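Local coordinates for protein glycerol Dehydrogenase (Unidentified, PDB 5XN8) that probably catalyses the NAD-dependent, reversible oxidation of glycerol to dihydroxyacetone as an iron-containing-type alcohol dehydrogenase, at residues N50-S54 / H55-L59; L200-A203 / R204-Y207; M312-K315 / E316-D320; F341-P345 / E346-A350. All blocks are in the same frame, centred on the assembly; numbering follows the deposited sequence.

Contact 1 (N50-S54 / H55-L59)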
ATOM      1  N   ASN A  50      31.557  37.674  29.797  1.00 42.54           N
ATOM      2  CA  ASN A  50      30.577  38.280  30.722  1.00 43.21           C
ATOM      3  C   ASN A  50      29.633  37.244  31.345  1.00 41.22           C
ATOM      4  O   ASN A  50      29.285  37.348  32.522  1.00 40.67           O
ATOM      5  CB  ASN A  50      29.744  39.370  30.032  1.00 43.47           C
ATOM      6  CG  ASN A  50      30.521  40.663  29.808  1.00 45.87           C
ATOM      7  OD1 ASN A  50      31.549  40.927  30.449  1.00 46.74           O
ATOM      8  ND2 ASN A  50      30.020  41.490  28.895  1.00 45.19           N
ATOM      9  N   GLY A  51      29.223  36.260  30.548  1.00 40.46           N
ATOM     10  CA  GLY A  51      28.340  35.188  31.001  1.00 40.33           C
ATOM     11  C   GLY A  51      29.013  34.232  31.969  1.00 41.06           C
ATOM     12  O   GLY A  51      28.409  33.831  32.960  1.00 39.50           O
ATOM     13  N   LEU A  52      30.258  33.859  31.673  1.00 41.52           N
ATOM     14  CA  LEU A  52      31.063  33.029  32.576  1.00 42.55           C
ATOM     15  C   LEU A  52      31.356  33.751  33.891  1.00 44.44           C
ATOM     16  O   LEU A  52      31.326  33.128  34.955  1.00 45.45           O
ATOM     17  CB  LEU A  52      32.372  32.597  31.910  1.00 42.37           C
ATOM     18  CG  LEU A  52      32.253  31.536  30.810  1.00 41.11           C
ATOM     19  CD1 LEU A  52      33.456  31.555  29.875  1.00 41.27           C
ATOM     20  CD2 LEU A  52      32.072  30.150  31.410  1.00 41.46           C
ATOM     21  N   HIS A  53      31.634  35.052  33.813  1.00 47.09           N
ATOM     22  CA  HIS A  53      31.807  35.895  35.005  1.00 49.11           C
ATOM     23  C   HIS A  53      30.543  35.919  35.874  1.00 49.38           C
ATOM     24  O   HIS A  53      30.640  35.851  37.101  1.00 49.11           O
ATOM     25  CB  HIS A  53      32.216  37.333  34.626  1.00 50.44           C
ATOM     26  CG  HIS A  53      33.660  37.489  34.253  1.00 53.95           C
ATOM     27  ND1 HIS A  53      34.694  36.988  35.017  1.00 55.78           N
ATOM     28  CD2 HIS A  53      34.244  38.134  33.213  1.00 54.06           C
ATOM     29  CE1 HIS A  53      35.848  37.294  34.450  1.00 57.28           C
ATOM     30  NE2 HIS A  53      35.603  37.989  33.354  1.00 56.35           N
ATOM     31  N   SER A  54      29.368  35.989  35.246  1.00 48.66           N
ATOM     32  CA  SER A  54      28.095  36.030  35.981  1.00 47.79           C
ATOM     33  C   SER A  54      27.793  34.752  36.779  1.00 47.50           C
ATOM     34  O   SER A  54      27.036  34.807  37.751  1.00 45.70           O
ATOM     35  CB  SER A  54      26.924  36.371  35.050  1.00 46.92           C
ATOM     36  OG  SER A  54      26.611  35.293  34.187  1.00 48.73           O
ATOM     37  N   HIS A  55      28.374  33.617  36.378  1.00 48.18           N
ATOM     38  CA  HIS A  55      28.349  32.394  37.204  1.00 47.76           C
ATOM     39  C   HIS A  55      29.608  32.213  38.080  1.00 47.78           C
ATOM     40  O   HIS A  55      29.902  31.097  38.506  1.00 49.29           O
ATOM     41  CB  HIS A  55      28.131  31.134  36.346  1.00 47.07           C
ATOM     42  CG  HIS A  55      26.854  31.134  35.562  1.00 46.99           C
ATOM     43  ND1 HIS A  55      26.789  31.625  34.278  1.00 48.42           N
ATOM     44  CD2 HIS A  55      25.614  30.668  35.851  1.00 47.48           C
ATOM     45  CE1 HIS A  55      25.560  31.477  33.811  1.00 48.42           C
ATOM     46  NE2 HIS A  55      24.827  30.903  34.748  1.00 47.02           N
ATOM     47  N   ASP A  56      30.331  33.299  38.361  1.00 48.18           N
ATOM     48  CA  ASP A  56      31.511  33.280  39.241  1.00 50.03           C
ATOM     49  C   ASP A  56      32.591  32.294  38.766  1.00 47.85           C
ATOM     50  O   ASP A  56      32.934  31.334  39.456  1.00 48.24           O
ATOM     51  CB  ASP A  56      31.083  32.997  40.691  1.00 51.61           C
ATOM     52  CG  ASP A  56      32.132  33.420  41.712  1.00 53.83           C
ATOM     53  OD1 ASP A  56      32.544  34.599  41.703  1.00 57.30           O
ATOM     54  OD2 ASP A  56      32.551  32.555  42.517  1.00 55.40           O
ATOM     55  N   ILE A  57      33.098  32.549  37.566  1.00 45.58           N
ATOM     56  CA  ILE A  57      34.181  31.761  36.975  1.00 44.46           C
ATOM     57  C   ILE A  57      35.266  32.742  36.541  1.00 43.83           C
ATOM     58  O   ILE A  57      34.988  33.690  35.815  1.00 43.40           O
ATOM     59  CB  ILE A  57      33.684  30.924  35.764  1.00 42.53           C
ATOM     60  CG1 ILE A  57      32.457  30.088  36.154  1.00 42.58           C
ATOM     61  CG2 ILE A  57      34.786  30.013  35.227  1.00 42.64           C
ATOM     62  CD1 ILE A  57      31.964  29.158  35.075  1.00 41.86           C
ATOM     63  N   SER A  58      36.491  32.510  37.005  1.00 45.30           N
ATOM     64  CA  SER A  58      37.644  33.356  36.672  1.00 45.59           C
ATOM     65  C   SER A  58      38.120  33.035  35.257  1.00 44.61           C
ATOM     66  O   SER A  58      38.142  31.872  34.867  1.00 44.80           O
ATOM     67  CB  SER A  58      38.776  33.128  37.681  1.00 46.89           C
ATOM     68  OG  SER A  58      39.932  33.874  37.342  1.00 47.50           O
ATOM     69  N   LEU A  59      38.494  34.062  34.490  1.00 42.72           N
ATOM     70  CA  LEU A  59      38.865  33.891  33.080  1.00 41.43           C
ATOM     71  C   LEU A  59      40.077  34.712  32.681  1.00 39.62           C
ATOM     72  O   LEU A  59      40.299  35.804  33.193  1.00 38.23           O
ATOM     73  CB  LEU A  59      37.717  34.326  32.169  1.00 42.50           C
ATOM     74  CG  LEU A  59      36.372  33.619  32.302  1.00 41.46           C
ATOM     75  CD1 LEU A  59      35.195  34.550  32.036  1.00 42.44           C
ATOM     76  CD2 LEU A  59      36.326  32.382  31.415  1.00 41.68           C
TER
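Leu52 and Ile57 close a Schellman motif at the turn where helix 38-54 gives way to strand 58-63, the second half of a beta-alpha-beta unit begun by strand 31-36. Two backbone bonds define it: Asp56 N donates to His53 O at 2.9 Å, and around this inner link Ile57 N makes a weaker, bent bond to Leu52 O at 3.2 Å. Asp56 supplies the left-handed backbone that lets the chain reverse. The motif's usual apolar partnership follows, Leu52 CD2 resting 3.8 Å from Ile57 CD1. Both methyls of Leu59 return to the helix: its CD2 meets Leu52 CD1 at 3.4 Å, the two side chains crossing at about a right angle, while CD1 sits over the centre of the His53 ring in a CH-pi contact, 3.7 Å from the centroid and 8° off the ring normal. Phe32 of the adjacent strand 31-36 packs against Ile57 and Leu59.

On the polar side, Gly51 O is gripped twice, from opposite faces of its carbonyl plane. Ser54 OG, set between its own backbone N and carbonyl carbon (chi1 72°), folds back to donate at 2.6 Å. From the other face comes the imidazole of His55, turned back along the helix because its CG lies beside the backbone N; ND1 gives its hydrogen to Gly51 O at 3.0 Å, with the oxygen 21° out of the ring plane.

Contact 2 (L200-A203 / R204-Y207)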
ATOM      1  N   LEU A 200      24.824   3.955  14.395  1.00 22.41           N
ATOM      2  CA  LEU A 200      24.301   3.755  13.033  1.00 23.10           C
ATOM      3  C   LEU A 200      22.915   4.361  12.847  1.00 24.02           C
ATOM      4  O   LEU A 200      22.608   4.895  11.783  1.00 26.00           O
ATOM      5  CB  LEU A 200      24.256   2.263  12.693  1.00 23.37           C
ATOM      6  CG  LEU A 200      23.771   1.880  11.288  1.00 22.38           C
ATOM      7  CD1 LEU A 200      24.811   2.225  10.248  1.00 22.17           C
ATOM      8  CD2 LEU A 200      23.414   0.412  11.205  1.00 22.37           C
ATOM      9  N   SER A 201      22.065   4.244  13.862  1.00 25.74           N
ATOM     10  CA  SER A 201      20.733   4.859  13.832  1.00 26.72           C
ATOM     11  C   SER A 201      20.822   6.382  13.726  1.00 26.98           C
ATOM     12  O   SER A 201      20.045   6.994  13.004  1.00 28.33           O
ATOM     13  CB  SER A 201      19.940   4.486  15.079  1.00 26.98           C
ATOM     14  OG  SER A 201      20.397   5.245  16.177  1.00 28.98           O
ATOM     15  N   LEU A 202      21.757   6.982  14.461  1.00 27.26           N
ATOM     16  CA  LEU A 202      21.983   8.438  14.418  1.00 25.62           C
ATOM     17  C   LEU A 202      22.601   8.878  13.095  1.00 25.22           C
ATOM     18  O   LEU A 202      22.295   9.961  12.593  1.00 27.28           O
ATOM     19  CB  LEU A 202      22.864   8.895  15.584  1.00 25.37           C
ATOM     20  CG  LEU A 202      22.266   8.850  16.990  1.00 24.75           C
ATOM     21  CD1 LEU A 202      23.369   9.115  18.005  1.00 24.83           C
ATOM     22  CD2 LEU A 202      21.121   9.826  17.197  1.00 24.51           C
ATOM     23  N   ALA A 203      23.459   8.033  12.534  1.00 25.20           N
ATOM     24  CA  ALA A 203      23.941   8.198  11.158  1.00 24.42           C
ATOM     25  C   ALA A 203      22.798   8.287  10.150  1.00 23.97           C
ATOM     26  O   ALA A 203      22.827   9.139   9.266  1.00 24.13           O
ATOM     27  CB  ALA A 203      24.875   7.061  10.779  1.00 24.80           C
ATOM     28  N   ARG A 204      21.800   7.415  10.290  1.00 22.63           N
ATOM     29  CA  ARG A 204      20.634   7.385   9.405  1.00 22.90           C
ATOM     30  C   ARG A 204      19.720   8.570   9.649  1.00 22.69           C
ATOM     31  O   ARG A 204      19.205   9.162   8.703  1.00 22.12           O
ATOM     32  CB  ARG A 204      19.836   6.074   9.583  1.00 23.40           C
ATOM     33  CG  ARG A 204      18.604   5.924   8.688  1.00 23.59           C
ATOM     34  CD  ARG A 204      18.957   5.673   7.218  1.00 23.87           C
ATOM     35  NE  ARG A 204      17.935   6.204   6.305  1.00 23.74           N
ATOM     36  CZ  ARG A 204      17.685   5.780   5.067  1.00 24.90           C
ATOM     37  NH1 ARG A 204      18.374   4.784   4.508  1.00 25.17           N
ATOM     38  NH2 ARG A 204      16.715   6.357   4.366  1.00 26.29           N
ATOM     39  N   LEU A 205      19.505   8.903  10.917  1.00 22.44           N
ATOM     40  CA  LEU A 205      18.720  10.079  11.273  1.00 22.19           C
ATOM     41  C   LEU A 205      19.324  11.355  10.696  1.00 22.46           C
ATOM     42  O   LEU A 205      18.601  12.246  10.255  1.00 23.13           O
ATOM     43  CB  LEU A 205      18.596  10.204  12.794  1.00 22.06           C
ATOM     44  CG  LEU A 205      17.704  11.342  13.294  1.00 21.93           C
ATOM     45  CD1 LEU A 205      16.250  11.108  12.908  1.00 22.39           C
ATOM     46  CD2 LEU A 205      17.859  11.499  14.793  1.00 22.27           C
ATOM     47  N   CYS A 206      20.644  11.456  10.724  1.00 22.68           N
ATOM     48  CA  CYS A 206      21.354  12.565  10.070  1.00 22.45           C
ATOM     49  C   CYS A 206      20.871  12.760   8.630  1.00 23.56           C
ATOM     50  O   CYS A 206      20.453  13.862   8.244  1.00 24.15           O
ATOM     51  CB  CYS A 206      22.855  12.289  10.083  1.00 22.36           C
ATOM     52  SG  CYS A 206      23.866  13.610   9.441  1.00 22.13           S
ATOM     53  N   TYR A 207      20.892  11.667   7.867  1.00 24.53           N
ATOM     54  CA  TYR A 207      20.515  11.657   6.457  1.00 24.25           C
ATOM     55  C   TYR A 207      19.046  12.004   6.232  1.00 24.68           C
ATOM     56  O   TYR A 207      18.744  12.831   5.369  1.00 25.14           O
ATOM     57  CB  TYR A 207      20.853  10.283   5.841  1.00 25.09           C
ATOM     58  CG  TYR A 207      20.440  10.092   4.397  1.00 24.73           C
ATOM     59  CD1 TYR A 207      20.991  10.873   3.380  1.00 25.28           C
ATOM     60  CD2 TYR A 207      19.507   9.126   4.049  1.00 25.62           C
ATOM     61  CE1 TYR A 207      20.619  10.694   2.059  1.00 25.07           C
ATOM     62  CE2 TYR A 207      19.125   8.934   2.735  1.00 26.00           C
ATOM     63  CZ  TYR A 207      19.678   9.732   1.740  1.00 25.16           C
ATOM     64  OH  TYR A 207      19.296   9.568   0.424  1.00 25.12           O
TER
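From Leu200 to Tyr207 the backbone runs as regular alpha-helix, Arg204 N, Leu205 N and Cys206 N bonding to Leu200 O, Ser201 O and Leu202 O at 3.0, 2.9 and 2.9 Å, before a longer, weak Tyr207 N to Ala203 O link of 3.5 Å. This is an early part of the long helix 197-223, which is wedged among helices 162-185, 228-247 and 290-303. Between the halves the side chains touch lightly: Leu202 CD2 and Leu205 CD2 approach to 4.4 Å on the face shared with Leu240 of helix 228-247. Leu205 and Ser201 also pack against Ser201 and Leu205 of a neighbouring subunit, so the helix meets its own copy there. Ser201 OG turns back to Ala198 O. Cys206 packs on Ala172 of helix 162-185 and on Leu240, its side chain about 7 Å from that of Asp121, a probable glycerol-binding residue.

Arg204 bends at chi2 (72°), bringing its guanidinium, salt-bridged to Asp208 and in cation-pi contact with Trp176, alongside Tyr207. The two flat groups are not stacked: Tyr207 CD2 lies 3.8 Å above the guanidinium plane, offset toward its rim, whereas Arg204 NH2 stands at the edge of the tyrosine ring, in its plane.

Contact 3 (M312-K315 / E316-D320)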
ATOM      1  N   MET A 312      33.639  21.814  -9.051  1.00 27.14           N
ATOM      2  CA  MET A 312      34.791  21.761  -8.147  1.00 27.64           C
ATOM      3  C   MET A 312      36.087  22.358  -8.723  1.00 28.13           C
ATOM      4  O   MET A 312      37.149  22.213  -8.117  1.00 28.12           O
ATOM      5  CB  MET A 312      35.054  20.306  -7.778  1.00 28.29           C
ATOM      6  CG  MET A 312      33.896  19.628  -7.082  1.00 28.62           C
ATOM      7  SD  MET A 312      34.309  17.937  -6.721  1.00 30.04           S
ATOM      8  CE  MET A 312      35.612  18.103  -5.514  1.00 29.75           C
ATOM      9  N   GLY A 313      36.005  23.011  -9.882  1.00 28.17           N
ATOM     10  CA  GLY A 313      37.155  23.670 -10.505  1.00 28.82           C
ATOM     11  C   GLY A 313      38.058  22.807 -11.367  1.00 29.61           C
ATOM     12  O   GLY A 313      39.083  23.300 -11.839  1.00 30.99           O
ATOM     13  N   VAL A 314      37.691  21.538 -11.586  1.00 30.46           N
ATOM     14  CA  VAL A 314      38.478  20.632 -12.445  1.00 29.83           C
ATOM     15  C   VAL A 314      37.868  20.641 -13.849  1.00 29.65           C
ATOM     16  O   VAL A 314      36.836  20.035 -14.092  1.00 29.80           O
ATOM     17  CB  VAL A 314      38.549  19.195 -11.890  1.00 30.00           C
ATOM     18  CG1 VAL A 314      39.630  18.401 -12.621  1.00 29.98           C
ATOM     19  CG2 VAL A 314      38.819  19.198 -10.390  1.00 30.04           C
ATOM     20  N   LYS A 315      38.511  21.365 -14.762  1.00 30.41           N
ATOM     21  CA  LYS A 315      37.974  21.610 -16.112  1.00 29.63           C
ATOM     22  C   LYS A 315      38.833  21.021 -17.236  1.00 29.36           C
ATOM     23  O   LYS A 315      38.308  20.691 -18.300  1.00 29.22           O
ATOM     24  CB  LYS A 315      37.791  23.111 -16.334  1.00 30.33           C
ATOM     25  CG  LYS A 315      37.023  23.844 -15.237  1.00 29.94           C
ATOM     26  CD  LYS A 315      35.507  23.798 -15.367  1.00 29.97           C
ATOM     27  CE  LYS A 315      34.864  24.641 -14.258  1.00 29.33           C
ATOM     28  NZ  LYS A 315      35.060  26.112 -14.423  1.00 29.74           N
ATOM     29  N   GLU A 316      40.135  20.863 -16.997  1.00 29.39           N
ATOM     30  CA  GLU A 316      41.087  20.366 -17.989  1.00 29.21           C
ATOM     31  C   GLU A 316      41.909  19.215 -17.431  1.00 29.17           C
ATOM     32  O   GLU A 316      42.041  19.080 -16.214  1.00 28.97           O
ATOM     33  CB  GLU A 316      42.033  21.495 -18.404  1.00 29.22           C
ATOM     34  CG  GLU A 316      41.312  22.786 -18.782  1.00 29.15           C
ATOM     35  CD  GLU A 316      42.145  23.759 -19.582  1.00 28.84           C
ATOM     36  OE1 GLU A 316      43.379  23.622 -19.594  1.00 28.37           O
ATOM     37  OE2 GLU A 316      41.534  24.653 -20.204  1.00 28.94           O
ATOM     38  N   GLY A 317      42.475  18.415 -18.336  1.00 29.65           N
ATOM     39  CA  GLY A 317      43.332  17.280 -17.985  1.00 30.22           C
ATOM     40  C   GLY A 317      42.683  16.265 -17.067  1.00 30.07           C
ATOM     41  O   GLY A 317      43.351  15.696 -16.206  1.00 31.46           O
ATOM     42  N   ILE A 318      41.385  16.028 -17.269  1.00 30.43           N
ATOM     43  CA  ILE A 318      40.549  15.227 -16.352  1.00 30.45           C
ATOM     44  C   ILE A 318      41.056  13.803 -16.136  1.00 31.01           C
ATOM     45  O   ILE A 318      41.166  13.359 -14.992  1.00 31.96           O
ATOM     46  CB  ILE A 318      39.058  15.189 -16.819  1.00 30.27           C
ATOM     47  CG1 ILE A 318      38.428  16.581 -16.708  1.00 30.26           C
ATOM     48  CG2 ILE A 318      38.247  14.131 -16.061  1.00 29.40           C
ATOM     49  CD1 ILE A 318      38.104  17.042 -15.295  1.00 30.78           C
ATOM     50  N   ASP A 319      41.355  13.091 -17.220  1.00 32.08           N
ATOM     51  CA  ASP A 319      41.757  11.687 -17.123  1.00 32.38           C
ATOM     52  C   ASP A 319      42.990  11.512 -16.234  1.00 32.75           C
ATOM     53  O   ASP A 319      42.980  10.691 -15.313  1.00 32.60           O
ATOM     54  CB  ASP A 319      42.024  11.094 -18.515  1.00 33.64           C
ATOM     55  CG  ASP A 319      42.120   9.569 -18.499  1.00 34.01           C
ATOM     56  OD1 ASP A 319      41.374   8.916 -17.736  1.00 34.25           O
ATOM     57  OD2 ASP A 319      42.937   9.010 -19.255  1.00 34.28           O
ATOM     58  N   ASP A 320      44.031  12.306 -16.492  1.00 32.69           N
ATOM     59  CA  ASP A 320      45.274  12.223 -15.723  1.00 32.52           C
ATOM     60  C   ASP A 320      45.078  12.650 -14.255  1.00 31.31           C
ATOM     61  O   ASP A 320      45.580  11.983 -13.344  1.00 31.80           O
ATOM     62  CB  ASP A 320      46.378  13.059 -16.391  1.00 33.26           C
ATOM     63  CG  ASP A 320      47.795  12.673 -15.936  1.00 34.84           C
ATOM     64  OD1 ASP A 320      47.944  11.708 -15.146  1.00 34.98           O
ATOM     65  OD2 ASP A 320      48.765  13.358 -16.362  1.00 34.55           O
TER
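Ile318 reaches back to Val314 across the turn that starts helix 318-329, and the contact is carried by the far end of one side chain. At CB the isoleucine is still distant, 5.3 Å from Val314 CG1. Its CG2 branch leads no closer, while the CG1 branch, anti to the carbonyl carbon (chi1 -67°), narrows the separation to 4.6 Å between Ile318 CG1 and Val314 CG1. A second bend, chi2 -74°, then swings the terminal methyl onto the valine: Ile318 CD1 touches Val314 CG1 at 3.4 Å, and lies at 3.5 Å from Val314 O. The same methyl therefore presses on both a branch and the carbonyl of one residue, the two side chains meeting at an oblique angle.

The side-chain pairing is apolar, methyl on methyl. Between the partners, Gly317 occupies the N-cap position with a positive phi of 57°, a conformation that suits glycine and lets the loop turn into the helix. Glu316 O takes a hydrogen bond from Lys321 NZ in the first turn of that helix. Farther back, Val314 packs on Cys266 and Met312 on Lys274 and Phe277 of helix 271-285, so the loop joining helices 290-303 and 318-329 is laid against helix 271-285 at one end and against its own helix start at the other.

Contact 4 (F341-P345 / E346-A350)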
ATOM      1  N   PHE A 341      33.697  -4.308  -0.153  1.00 24.78           N
ATOM      2  CA  PHE A 341      34.150  -5.009  -1.356  1.00 25.85           C
ATOM      3  C   PHE A 341      35.539  -4.488  -1.737  1.00 27.82           C
ATOM      4  O   PHE A 341      36.016  -3.499  -1.167  1.00 28.58           O
ATOM      5  CB  PHE A 341      33.153  -4.813  -2.506  1.00 24.72           C
ATOM      6  CG  PHE A 341      32.707  -3.388  -2.682  1.00 24.02           C
ATOM      7  CD1 PHE A 341      31.592  -2.907  -2.001  1.00 23.13           C
ATOM      8  CD2 PHE A 341      33.408  -2.523  -3.511  1.00 23.19           C
ATOM      9  CE1 PHE A 341      31.192  -1.587  -2.142  1.00 22.79           C
ATOM     10  CE2 PHE A 341      33.016  -1.211  -3.659  1.00 22.82           C
ATOM     11  CZ  PHE A 341      31.906  -0.737  -2.982  1.00 22.91           C
ATOM     12  N   ALA A 342      36.183  -5.161  -2.688  1.00 29.31           N
ATOM     13  CA  ALA A 342      37.516  -4.770  -3.136  1.00 30.97           C
ATOM     14  C   ALA A 342      37.476  -3.432  -3.880  1.00 32.03           C
ATOM     15  O   ALA A 342      36.674  -3.260  -4.807  1.00 32.10           O
ATOM     16  CB  ALA A 342      38.111  -5.844  -4.036  1.00 32.17           C
ATOM     17  N   VAL A 343      38.350  -2.506  -3.488  1.00 32.27           N
ATOM     18  CA  VAL A 343      38.506  -1.232  -4.191  1.00 31.93           C
ATOM     19  C   VAL A 343      39.920  -1.136  -4.760  1.00 32.37           C
ATOM     20  O   VAL A 343      40.891  -1.457  -4.074  1.00 32.37           O
ATOM     21  CB  VAL A 343      38.245  -0.009  -3.275  1.00 32.41           C
ATOM     22  CG1 VAL A 343      38.357   1.284  -4.083  1.00 32.67           C
ATOM     23  CG2 VAL A 343      36.885  -0.110  -2.577  1.00 31.76           C
ATOM     24  N   THR A 344      40.013  -0.690  -6.017  1.00 32.54           N
ATOM     25  CA  THR A 344      41.292  -0.451  -6.700  1.00 33.51           C
ATOM     26  C   THR A 344      41.313   0.986  -7.220  1.00 32.95           C
ATOM     27  O   THR A 344      40.251   1.600  -7.376  1.00 34.26           O
ATOM     28  CB  THR A 344      41.509  -1.450  -7.868  1.00 34.04           C
ATOM     29  OG1 THR A 344      42.791  -1.249  -8.464  1.00 37.68           O
ATOM     30  CG2 THR A 344      40.466  -1.336  -8.939  1.00 32.88           C
ATOM     31  N   PRO A 345      42.518   1.544  -7.478  1.00 32.67           N
ATOM     32  CA  PRO A 345      42.555   2.890  -8.070  1.00 31.64           C
ATOM     33  C   PRO A 345      41.800   3.019  -9.399  1.00 31.77           C
ATOM     34  O   PRO A 345      41.307   4.099  -9.704  1.00 31.48           O
ATOM     35  CB  PRO A 345      44.054   3.141  -8.266  1.00 31.80           C
ATOM     36  CG  PRO A 345      44.708   2.324  -7.214  1.00 31.53           C
ATOM     37  CD  PRO A 345      43.875   1.078  -7.120  1.00 32.23           C
ATOM     38  N   GLU A 346      41.708   1.929 -10.167  1.00 32.53           N
ATOM     39  CA  GLU A 346      40.919   1.910 -11.412  1.00 32.39           C
ATOM     40  C   GLU A 346      39.418   2.092 -11.156  1.00 31.57           C
ATOM     41  O   GLU A 346      38.745   2.804 -11.896  1.00 34.50           O
ATOM     42  CB  GLU A 346      41.147   0.608 -12.203  1.00 32.70           C
ATOM     43  CG  GLU A 346      42.541   0.443 -12.804  1.00 34.57           C
ATOM     44  CD  GLU A 346      43.579  -0.198 -11.878  1.00 35.40           C
ATOM     45  OE1 GLU A 346      43.351  -0.285 -10.639  1.00 34.05           O
ATOM     46  OE2 GLU A 346      44.647  -0.583 -12.397  1.00 35.31           O
ATOM     47  N   GLN A 347      38.902   1.472 -10.102  1.00 30.78           N
ATOM     48  CA  GLN A 347      37.462   1.495  -9.832  1.00 29.72           C
ATOM     49  C   GLN A 347      37.017   2.786  -9.117  1.00 26.93           C
ATOM     50  O   GLN A 347      35.842   3.149  -9.213  1.00 26.18           O
ATOM     51  CB  GLN A 347      36.992   0.209  -9.136  1.00 29.71           C
ATOM     52  CG  GLN A 347      36.650   0.289  -7.659  1.00 31.35           C
ATOM     53  CD  GLN A 347      36.248  -1.065  -7.075  1.00 33.58           C
ATOM     54  OE1 GLN A 347      36.745  -2.125  -7.512  1.00 37.86           O
ATOM     55  NE2 GLN A 347      35.355  -1.053  -6.061  1.00 30.78           N
ATOM     56  N   VAL A 348      37.930   3.465  -8.417  1.00 24.95           N
ATOM     57  CA  VAL A 348      37.663   4.835  -7.920  1.00 23.69           C
ATOM     58  C   VAL A 348      37.697   5.871  -9.073  1.00 22.92           C
ATOM     59  O   VAL A 348      36.872   6.780  -9.107  1.00 22.21           O
ATOM     60  CB  VAL A 348      38.626   5.236  -6.762  1.00 23.41           C
ATOM     61  CG1 VAL A 348      38.611   6.734  -6.456  1.00 22.68           C
ATOM     62  CG2 VAL A 348      38.278   4.464  -5.505  1.00 23.14           C
ATOM     63  N   HIS A 349      38.659   5.742  -9.984  1.00 23.03           N
ATOM     64  CA  HIS A 349      38.723   6.572 -11.199  1.00 22.46           C
ATOM     65  C   HIS A 349      37.396   6.438 -11.965  1.00 21.64           C
ATOM     66  O   HIS A 349      36.754   7.438 -12.285  1.00 21.43           O
ATOM     67  CB  HIS A 349      39.945   6.149 -12.043  1.00 23.17           C
ATOM     68  CG  HIS A 349      40.022   6.760 -13.413  1.00 23.14           C
ATOM     69  ND1 HIS A 349      39.423   6.192 -14.515  1.00 23.00           N
ATOM     70  CD2 HIS A 349      40.706   7.840 -13.871  1.00 23.65           C
ATOM     71  CE1 HIS A 349      39.697   6.917 -15.587  1.00 24.28           C
ATOM     72  NE2 HIS A 349      40.465   7.932 -15.222  1.00 24.08           N
ATOM     73  N   ALA A 350      36.986   5.195 -12.190  1.00 20.99           N
ATOM     74  CA  ALA A 350      35.708   4.854 -12.826  1.00 20.59           C
ATOM     75  C   ALA A 350      34.500   5.513 -12.183  1.00 20.61           C
ATOM     76  O   ALA A 350      33.651   6.104 -12.867  1.00 21.04           O
ATOM     77  CB  ALA A 350      35.517   3.344 -12.815  1.00 20.22           C
TER
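Val348 N reaches Thr344 O at 3.2 Å, nearly along the C=O axis, and His349 N follows with Pro345 O at 3.1 Å; these two bonds open the ladder of helix 345-363. Gln347 N makes a weaker, bent bond to Thr344 O as well. Thr344 is the N-cap residue. Its OG1, anti to the backbone N (chi1 -177°), and Glu346 OE1, brought back by a bend at chi2, are modelled 2.4 Å apart, too short to be trusted in detail; the hydroxyl probably donates to the carboxylate.

Farther out, the extended Gln347 side chain runs back along the incoming loop. NE2 gives a weak bond of 2.9 Å to Ala342 O and meets the edge of the Phe341 ring, 3.4 Å from CE2, with ring and amide planes only 16° apart. On the inner side Val343 CG1 touches Val348 CG2 at 3.5 Å, and both valines also pack on Ile336. His349 turns away to Asp319, and packs on Val225 of a neighbouring subunit.

The chemistry is that of a helix start whose carboxylate lies near the positive end of the helix dipole, which would probably favour its charged form. Gln347 OE1 is also 2.9 Å from Ala342 O, so the weak NE2 bond is set against an unfavourable approach of two oxygens, and the amide's orientation is probably not firmly decided by this pair.

The four contacts come in series along the chain and illustrate how local turns and helix segments punctuate a two-part fold. Contact 1 lies at the edge of the parallel sheet, where strand 58-63 is outermost; contacts 2, 3 and 4 belong to the helical part. Contact 2 is the most central, about 15 Å from the chain's centre, near the zinc site. Contacts 3 and 4 begin the consecutive helices 318-329 and 345-363, with centres about 19 Å apart, and join through a probable Asp319 OD1 to His349 NE2 hydrogen bond of 2.8 Å. Contact 1 stands across the chain's centre from both, about 53 and 54 Å away centre to centre, in a far-separated part of the subunit.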